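Long-range contacts in NmrA family protein (Shigella flexneri 2a, PDB 3QVO), which is of unknown function but, as a Rossmann-fold protein of the NmrA family, probably binds NAD(P): residues V26-A31 and Q51-R56; A94-E99 and L120-S125; G33-H38 and S199-I204. All blocks are in the same frame, centred on the assembly; numbering follows the deposited sequence.

Interaction 1: V26-A31 and Q51-R56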
loop_
_atom_site.group_PDB
_atom_site.type_symbol
_atom_site.label_atom_id
_atom_site.label_comp_id
_atom_site.label_asym_id
_atom_site.label_seq_id
_atom_site.Cartn_x
_atom_site.Cartn_y
_atom_site.Cartn_z
ATOM N N VAL A 26 -5.666 10.938 4.488
ATOM C CA VAL A 26 -5.077 9.755 3.932
ATOM C C VAL A 26 -5.713 9.460 2.577
ATOM O O VAL A 26 -6.948 9.442 2.472
ATOM C CB VAL A 26 -5.289 8.575 4.861
ATOM C CG1 VAL A 26 -4.772 7.337 4.241
ATOM C CG2 VAL A 26 -4.609 8.829 6.184
ATOM N N LEU A 27 -4.878 9.296 1.536
ATOM C CA LEU A 27 -5.365 8.934 0.202
ATOM C C LEU A 27 -5.071 7.475 -0.061
ATOM O O LEU A 27 -3.921 7.061 0.035
ATOM C CB LEU A 27 -4.697 9.803 -0.851
ATOM C CG LEU A 27 -4.974 9.505 -2.312
ATOM C CD1 LEU A 27 -6.459 9.649 -2.673
ATOM C CD2 LEU A 27 -4.051 10.354 -3.145
ATOM N N ILE A 28 -6.113 6.698 -0.352
ATOM C CA ILE A 28 -5.978 5.292 -0.598
ATOM C C ILE A 28 -6.144 5.099 -2.099
ATOM O O ILE A 28 -7.251 5.277 -2.645
ATOM C CB ILE A 28 -7.019 4.490 0.219
ATOM C CG1 ILE A 28 -6.771 4.743 1.721
ATOM C CG2 ILE A 28 -6.925 2.998 -0.097
ATOM C CD1 ILE A 28 -7.660 4.035 2.654
ATOM N N LEU A 29 -5.034 4.767 -2.778
ATOM C CA LEU A 29 -5.067 4.498 -4.212
ATOM C C LEU A 29 -5.303 3.037 -4.450
ATOM O O LEU A 29 -4.640 2.236 -3.861
ATOM C CB LEU A 29 -3.735 4.874 -4.824
ATOM C CG LEU A 29 -3.405 6.343 -4.669
ATOM C CD1 LEU A 29 -1.959 6.501 -5.125
ATOM C CD2 LEU A 29 -4.434 7.174 -5.476
ATOM N N GLY A 30 -6.245 2.672 -5.300
ATOM C CA GLY A 30 -6.615 1.243 -5.454
ATOM C C GLY A 30 -7.547 0.804 -4.333
ATOM O O GLY A 30 -7.419 -0.285 -3.757
ATOM N N ALA A 31 -8.504 1.659 -4.009
ATOM C CA ALA A 31 -9.275 1.485 -2.767
ATOM C C ALA A 31 -10.243 0.316 -2.859
ATOM O O ALA A 31 -10.754 -0.108 -1.860
ATOM C CB ALA A 31 -10.014 2.765 -2.387
ATOM N N GLN A 51 -10.385 9.872 5.025
ATOM C CA GLN A 51 -9.787 8.962 4.026
ATOM C C GLN A 51 -10.420 9.151 2.663
ATOM O O GLN A 51 -11.626 9.124 2.523
ATOM C CB GLN A 51 -9.865 7.484 4.474
ATOM C CG GLN A 51 -11.236 6.961 4.886
ATOM C CD GLN A 51 -11.181 5.517 5.356
ATOM O OE1 GLN A 51 -10.333 4.759 4.902
ATOM N NE2 GLN A 51 -12.110 5.116 6.224
ATOM N N THR A 52 -9.593 9.402 1.665
ATOM C CA THR A 52 -10.061 9.591 0.323
ATOM C C THR A 52 -9.805 8.302 -0.415
ATOM O O THR A 52 -8.685 7.826 -0.450
ATOM C CB THR A 52 -9.299 10.693 -0.341
ATOM O OG1 THR A 52 -9.486 11.901 0.396
ATOM C CG2 THR A 52 -9.735 10.865 -1.823
ATOM N N LEU A 53 -10.851 7.739 -1.002
ATOM C CA LEU A 53 -10.803 6.398 -1.569
ATOM C C LEU A 53 -10.909 6.531 -3.077
ATOM O O LEU A 53 -11.979 6.803 -3.628
ATOM C CB LEU A 53 -11.936 5.562 -1.024
ATOM C CG LEU A 53 -12.078 5.535 0.505
ATOM C CD1 LEU A 53 -13.235 4.616 0.906
ATOM C CD2 LEU A 53 -10.790 5.133 1.248
ATOM N N PHE A 54 -9.767 6.345 -3.733
ATOM C CA PHE A 54 -9.596 6.564 -5.147
ATOM C C PHE A 54 -9.606 5.207 -5.824
ATOM O O PHE A 54 -8.755 4.382 -5.541
ATOM C CB PHE A 54 -8.237 7.204 -5.303
ATOM C CG PHE A 54 -7.922 7.725 -6.662
ATOM C CD1 PHE A 54 -8.244 9.038 -7.017
ATOM C CD2 PHE A 54 -7.183 6.946 -7.555
ATOM C CE1 PHE A 54 -7.867 9.539 -8.262
ATOM C CE2 PHE A 54 -6.822 7.417 -8.793
ATOM C CZ PHE A 54 -7.159 8.724 -9.168
ATOM N N ALA A 55 -10.577 4.992 -6.718
ATOM C CA ALA A 55 -10.674 3.762 -7.437
ATOM C C ALA A 55 -11.282 3.924 -8.826
ATOM O O ALA A 55 -12.077 4.816 -9.082
ATOM C CB ALA A 55 -11.505 2.770 -6.638
ATOM N N ARG A 56 -10.920 2.986 -9.688
ATOM C CA ARG A 56 -11.318 2.953 -11.056
ATOM C C ARG A 56 -12.797 2.711 -11.146
ATOM O O ARG A 56 -13.503 3.376 -11.900
ATOM C CB ARG A 56 -10.574 1.810 -11.780
ATOM C CG ARG A 56 -9.312 2.230 -12.552
ATOM C CD ARG A 56 -8.547 1.016 -13.131
ATOM N NE ARG A 56 -8.903 0.724 -14.535
ATOM C CZ ARG A 56 -8.071 0.852 -15.587
ATOM N NH1 ARG A 56 -6.797 1.284 -15.431
ATOM N NH2 ARG A 56 -8.501 0.547 -16.821
#
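Phe54 O is approached by two backbone N-H groups where the strand of 26-31 gives way to a turn. Ala31 N binds it at 3.1 Å from above the carbonyl plane, 38° out of it. Gly30 N adds a weak, bent bond to the same oxygen. The strands before this point run parallel and in register. Thr52 N binds Val26 O at 2.8 Å. Ile28 N binds Thr52 O at 2.8 Å. Phe54 N binds Ile28 O at 2.9 Å.

Side chains alternate between the two faces. On one face, Leu27 CD1 touches Thr52 CG2 at 3.6 Å. Further along, Leu29 CD2 meets the Phe54 ring obliquely, 3.5 Å from its CD2. This face packs on helix 79-86. On the other face, Ile28 and Leu53 lie side by side, with Ile28 CD1 against Leu53 CD2 at 3.6 Å. Helix 34-43 covers them through Ile40. Ala31 CB closes the row against Leu53 CB.

The Gln51 amide lies beyond Ile28. Its CG sits between the backbone N and the carbonyl carbon (chi1 53°), and the chain then runs out extended. NE2 is held by Asn68 OD1 and Ile40 O. Gln51 OE1 is buried with no polar partner in the model and rests 3.6 Å from Ile28 CD1.

Gly30 opens a glycine-rich turn that runs to Gly33 and leads into helix 34-43. The parallel pair, this turn and the connecting helix form the first beta-alpha-beta unit of a Rossmann fold, where related proteins bind the dinucleotide.

Interaction 2: A94-E99 and L120-S125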
loop_
_atom_site.group_PDB
_atom_site.type_symbol
_atom_site.label_atom_id
_atom_site.label_comp_id
_atom_site.label_asym_id
_atom_site.label_seq_id
_atom_site.Cartn_x
_atom_site.Cartn_y
_atom_site.Cartn_z
ATOM N N ALA A 94 -0.784 3.269 -1.250
ATOM C CA ALA A 94 -0.919 2.719 -2.564
ATOM C C ALA A 94 -0.878 1.205 -2.457
ATOM O O ALA A 94 0.044 0.631 -1.862
ATOM C CB ALA A 94 0.219 3.188 -3.461
ATOM N N ASN A 95 -1.888 0.600 -3.079
ATOM C CA ASN A 95 -2.058 -0.831 -3.181
ATOM C C ASN A 95 -2.404 -1.012 -4.663
ATOM O O ASN A 95 -3.601 -1.158 -5.006
ATOM C CB ASN A 95 -3.222 -1.251 -2.222
ATOM C CG ASN A 95 -3.435 -2.779 -2.140
ATOM O OD1 ASN A 95 -2.537 -3.577 -2.594
ATOM N ND2 ASN A 95 -4.656 -3.215 -1.612
ATOM N N LEU A 96 -1.369 -0.935 -5.527
ATOM C CA LEU A 96 -1.539 -0.884 -6.972
ATOM C C LEU A 96 -1.267 -2.195 -7.662
ATOM O O LEU A 96 -0.281 -2.890 -7.359
ATOM C CB LEU A 96 -0.576 0.111 -7.592
ATOM C CG LEU A 96 -0.690 1.541 -7.082
ATOM C CD1 LEU A 96 0.439 2.271 -7.728
ATOM C CD2 LEU A 96 -2.059 2.128 -7.379
ATOM N N THR A 97 -2.092 -2.493 -8.657
ATOM C CA THR A 97 -1.946 -3.732 -9.358
ATOM C C THR A 97 -1.788 -3.548 -10.848
ATOM O O THR A 97 -2.138 -2.507 -11.438
ATOM C CB THR A 97 -3.184 -4.662 -9.114
ATOM O OG1 THR A 97 -4.386 -4.007 -9.558
ATOM C CG2 THR A 97 -3.322 -4.994 -7.613
ATOM N N GLY A 98 -1.261 -4.612 -11.442
ATOM C CA GLY A 98 -1.503 -4.898 -12.844
ATOM C C GLY A 98 -0.337 -4.498 -13.699
ATOM O O GLY A 98 0.814 -4.443 -13.229
ATOM N N GLU A 99 -0.639 -4.218 -14.964
ATOM C CA GLU A 99 0.386 -3.806 -15.885
ATOM C C GLU A 99 0.941 -2.395 -15.556
ATOM O O GLU A 99 0.244 -1.497 -14.987
ATOM C CB GLU A 99 -0.103 -3.910 -17.340
ATOM C CG GLU A 99 0.011 -5.351 -17.910
ATOM C CD GLU A 99 -0.385 -5.451 -19.377
ATOM O OE1 GLU A 99 -1.280 -4.686 -19.815
ATOM O OE2 GLU A 99 0.198 -6.297 -20.093
ATOM N N LEU A 120 4.569 8.191 1.896
ATOM C CA LEU A 120 4.052 7.133 1.035
ATOM C C LEU A 120 4.223 5.757 1.636
ATOM O O LEU A 120 5.321 5.386 2.093
ATOM C CB LEU A 120 4.792 7.163 -0.316
ATOM C CG LEU A 120 4.493 6.063 -1.356
ATOM C CD1 LEU A 120 3.023 6.145 -1.885
ATOM C CD2 LEU A 120 5.511 6.126 -2.488
ATOM N N ILE A 121 3.133 4.989 1.640
ATOM C CA ILE A 121 3.152 3.564 2.013
ATOM C C ILE A 121 2.775 2.831 0.745
ATOM O O ILE A 121 1.697 3.072 0.189
ATOM C CB ILE A 121 2.135 3.242 3.137
ATOM C CG1 ILE A 121 2.412 4.122 4.351
ATOM C CG2 ILE A 121 2.213 1.770 3.508
ATOM C CD1 ILE A 121 1.334 4.082 5.446
ATOM N N PHE A 122 3.681 2.000 0.235
ATOM C CA PHE A 122 3.514 1.422 -1.077
ATOM C C PHE A 122 3.688 -0.105 -1.004
ATOM O O PHE A 122 4.762 -0.623 -0.617
ATOM C CB PHE A 122 4.520 2.047 -2.037
ATOM C CG PHE A 122 4.182 1.882 -3.532
ATOM C CD1 PHE A 122 4.450 0.718 -4.198
ATOM C CD2 PHE A 122 3.647 2.931 -4.266
ATOM C CE1 PHE A 122 4.173 0.599 -5.572
ATOM C CE2 PHE A 122 3.357 2.818 -5.619
ATOM C CZ PHE A 122 3.615 1.662 -6.270
ATOM N N VAL A 123 2.620 -0.799 -1.375
ATOM C CA VAL A 123 2.577 -2.266 -1.320
ATOM C C VAL A 123 2.979 -2.823 -2.627
ATOM O O VAL A 123 2.399 -2.463 -3.657
ATOM C CB VAL A 123 1.190 -2.805 -0.957
ATOM C CG1 VAL A 123 1.216 -4.380 -0.929
ATOM C CG2 VAL A 123 0.793 -2.279 0.398
ATOM N N LEU A 124 4.001 -3.684 -2.605
ATOM C CA LEU A 124 4.366 -4.442 -3.792
ATOM C C LEU A 124 4.131 -5.922 -3.563
ATOM O O LEU A 124 4.921 -6.620 -2.896
ATOM C CB LEU A 124 5.814 -4.162 -4.227
ATOM C CG LEU A 124 6.052 -2.778 -4.866
ATOM C CD1 LEU A 124 7.537 -2.415 -4.823
ATOM C CD2 LEU A 124 5.520 -2.723 -6.309
ATOM N N SER A 125 3.067 -6.398 -4.201
ATOM C CA SER A 125 2.582 -7.751 -4.059
ATOM C C SER A 125 2.237 -8.235 -5.440
ATOM O O SER A 125 1.551 -7.527 -6.163
ATOM C CB SER A 125 1.307 -7.735 -3.185
ATOM O OG SER A 125 0.758 -9.023 -3.032
HETATM O O HOH W 1 1.759 -4.412 -5.955
#
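Phe122 and Leu96 meet because their first torsions bring the two side chains across one another. The Phe122 ring carbon CG is turned opposite the backbone N (chi1 -161°), which swings the ring across the strand direction, toward Leu96. Leu96 CG stands opposite its own carbonyl carbon (chi1 -58°). The side chains cross at about a right angle, with Leu96 CD1 3.5 Å from Phe122 CZ. Ala94 CB touches the same ring farther back, 3.5 Å from Phe122 CD2. Both approaches are oblique. Within its own segment, Leu124 CG lies at the ring edge, in the ring plane. Helices 101-114 and 149-159 cover the ring through Ala105 and Ile158.

Two backbone bonds fix the parallel register. Ala94 N binds Ile121 O at 2.9 Å and is almost straight. Val123 N binds Ala94 O at 3.0 Å. The residue between these bonds on the second strand is Phe122, which pairs with Ala94. On the opposite face of the sheet, Val123 sits beside Asn95 and packs on Ile204 of helix 197-209.

Past this point the two segments separate, and a water bridges them. It accepts the N-H of Ser125 N at 3.0 Å. It also lies 2.9 Å from Leu96 O and 3.1 Å from Val123 O. These oxygens share its protons with other acceptors nearby, so not every bond can be made at once. The water thus links the loop after Ala94 and Asn95 to the end of the neighbouring strand.

Strands 91-95 and 119-123, joined by helix 101-114, make a beta-alpha-beta unit. The unit belongs to the second half of a Rossmann fold; the loops at the C-terminal ends of such strands commonly border the dinucleotide site in related proteins, and probably do here.

Interaction 3: G33-H38 and S199-I204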
loop_
_atom_site.group_PDB
_atom_site.type_symbol
_atom_site.label_atom_id
_atom_site.label_comp_id
_atom_site.label_asym_id
_atom_site.label_seq_id
_atom_site.Cartn_x
_atom_site.Cartn_y
_atom_site.Cartn_z
ATOM N N GLY A 33 -9.253 -2.653 -3.597
ATOM C CA GLY A 33 -8.435 -3.833 -3.322
ATOM C C GLY A 33 -8.738 -4.484 -1.984
ATOM O O GLY A 33 -9.226 -3.842 -1.049
ATOM N N GLN A 34 -8.395 -5.761 -1.882
ATOM C CA GLN A 34 -8.767 -6.565 -0.735
ATOM C C GLN A 34 -7.991 -6.228 0.537
ATOM O O GLN A 34 -8.542 -6.350 1.631
ATOM C CB GLN A 34 -8.616 -8.056 -1.053
ATOM C CG GLN A 34 -9.246 -8.517 -2.384
ATOM C CD GLN A 34 -9.122 -10.009 -2.600
ATOM O OE1 GLN A 34 -9.311 -10.805 -1.676
ATOM N NE2 GLN A 34 -8.807 -10.396 -3.822
ATOM N N ILE A 35 -6.724 -5.858 0.438
ATOM C CA ILE A 35 -6.030 -5.325 1.613
ATOM C C ILE A 35 -6.598 -3.956 1.966
ATOM O O ILE A 35 -6.806 -3.631 3.162
ATOM C CB ILE A 35 -4.501 -5.210 1.432
ATOM C CG1 ILE A 35 -3.845 -6.607 1.444
ATOM C CG2 ILE A 35 -3.871 -4.392 2.537
ATOM C CD1 ILE A 35 -2.453 -6.621 0.746
ATOM N N ALA A 36 -6.883 -3.171 0.942
ATOM C CA ALA A 36 -7.430 -1.847 1.138
ATOM C C ALA A 36 -8.718 -1.870 2.011
ATOM O O ALA A 36 -8.900 -0.989 2.853
ATOM C CB ALA A 36 -7.682 -1.154 -0.207
ATOM N N ARG A 37 -9.571 -2.882 1.825
ATOM C CA ARG A 37 -10.877 -2.953 2.477
ATOM C C ARG A 37 -10.781 -3.063 3.985
ATOM O O ARG A 37 -11.625 -2.525 4.711
ATOM C CB ARG A 37 -11.722 -4.122 1.947
ATOM N N HIS A 38 -9.743 -3.752 4.446
ATOM C CA HIS A 38 -9.483 -3.899 5.861
ATOM C C HIS A 38 -8.949 -2.565 6.394
ATOM O O HIS A 38 -9.306 -2.148 7.475
ATOM C CB HIS A 38 -8.451 -5.000 6.138
ATOM C CG HIS A 38 -8.875 -6.381 5.742
ATOM N ND1 HIS A 38 -9.788 -7.117 6.460
ATOM C CD2 HIS A 38 -8.434 -7.200 4.760
ATOM C CE1 HIS A 38 -9.934 -8.307 5.905
ATOM N NE2 HIS A 38 -9.115 -8.387 4.873
ATOM N N SER A 199 -3.210 -8.977 8.454
ATOM C CA SER A 199 -1.934 -8.640 9.056
ATOM C C SER A 199 -1.338 -7.422 8.372
ATOM O O SER A 199 -0.891 -6.466 9.029
ATOM C CB SER A 199 -0.946 -9.792 8.955
ATOM O OG SER A 199 -1.373 -10.952 9.696
ATOM N N VAL A 200 -1.346 -7.445 7.050
ATOM C CA VAL A 200 -0.722 -6.379 6.305
ATOM C C VAL A 200 -1.501 -5.087 6.517
ATOM O O VAL A 200 -0.914 -4.028 6.663
ATOM C CB VAL A 200 -0.601 -6.726 4.825
ATOM C CG1 VAL A 200 0.092 -5.581 4.063
ATOM C CG2 VAL A 200 0.176 -8.024 4.664
ATOM N N ALA A 201 -2.819 -5.189 6.579
ATOM C CA ALA A 201 -3.648 -4.012 6.874
ATOM C C ALA A 201 -3.333 -3.443 8.247
ATOM O O ALA A 201 -3.264 -2.223 8.422
ATOM C CB ALA A 201 -5.132 -4.331 6.764
ATOM N N ALA A 202 -3.133 -4.315 9.222
ATOM C CA ALA A 202 -2.781 -3.876 10.575
ATOM C C ALA A 202 -1.491 -3.068 10.557
ATOM O O ALA A 202 -1.388 -2.068 11.223
ATOM C CB ALA A 202 -2.650 -5.057 11.491
ATOM N N LEU A 203 -0.499 -3.503 9.808
ATOM C CA LEU A 203 0.748 -2.741 9.716
ATOM C C LEU A 203 0.483 -1.372 9.084
ATOM O O LEU A 203 0.930 -0.375 9.584
ATOM C CB LEU A 203 1.799 -3.490 8.879
ATOM C CG LEU A 203 3.196 -2.827 8.802
ATOM C CD1 LEU A 203 3.879 -2.488 10.181
ATOM C CD2 LEU A 203 4.128 -3.702 7.972
ATOM N N ILE A 204 -0.225 -1.360 7.967
ATOM C CA ILE A 204 -0.486 -0.148 7.245
ATOM C C ILE A 204 -1.140 0.840 8.208
ATOM O O ILE A 204 -0.669 1.963 8.347
ATOM C CB ILE A 204 -1.320 -0.422 5.970
ATOM C CG1 ILE A 204 -0.488 -1.239 4.973
ATOM C CG2 ILE A 204 -1.763 0.888 5.282
ATOM C CD1 ILE A 204 -1.322 -1.911 3.908
#
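Apolar packing carries this contact, and Ile35 is its centre. The side chain points toward helix 197-209 and uses two branches. Ile35 CG2 lies opposite the backbone N and meets Ile204 CD1 at 3.8 Å, the two side chains crossing at about a right angle. The same CG2 is 4.4 Å from Ala201 CB. The other branch ends in Ile35 CD1, which reaches Val200 CG1 at 4.3 Å.

A second, closer touch is made one turn along the first helix. His38 CB and Ala201 CB are 3.4 Å apart, so the methyl group of Ala201 fits snugly against the histidine. The imidazole meets that methyl obliquely.

Polar groups play little part across the interface. Ala201 CB lies 4.0 Å from Ile35 O, a plain van der Waals approach. The backbone bonds here belong to each helix separately, such as Ile204 N to Val200 O at 3.0 Å.

The small alanine faces the point of nearest backbone approach, Ile35 CA to Ala201 CA, 5.9 Å. The helix axes pass 8.6 Å apart and cross at -56°.

Both helices lie on one face of the central sheet. Ile35 and Ile204 share contact with Tyr93 on strand 91-95. Strand 164-174 lies under the same pair, with Leu173 touching Ile35 and Leu168 touching Ile204.

Overall arrangement
All three contacts are largely buried, but their chemistry differs. Interactions 1 and 2 join parallel strands of one sheet through backbone hydrogen bonds, with apolar side chains on the faces. Interaction 3 joins two helices on that sheet and relies on apolar packing. Strands 24-29 and 91-95 are neighbours, so interactions 1 and 2 sit side by side, and Leu29 packs against Ala94 and Leu96. Interaction 1 and interaction 3 share the first beta-alpha-beta unit: Ala36 packs under the turn at Gly30 and Ala31. Interaction 2 meets interaction 3 where Val123 and Ile121 touch Ile204. A bridging water is found at interaction 2, where the strands separate.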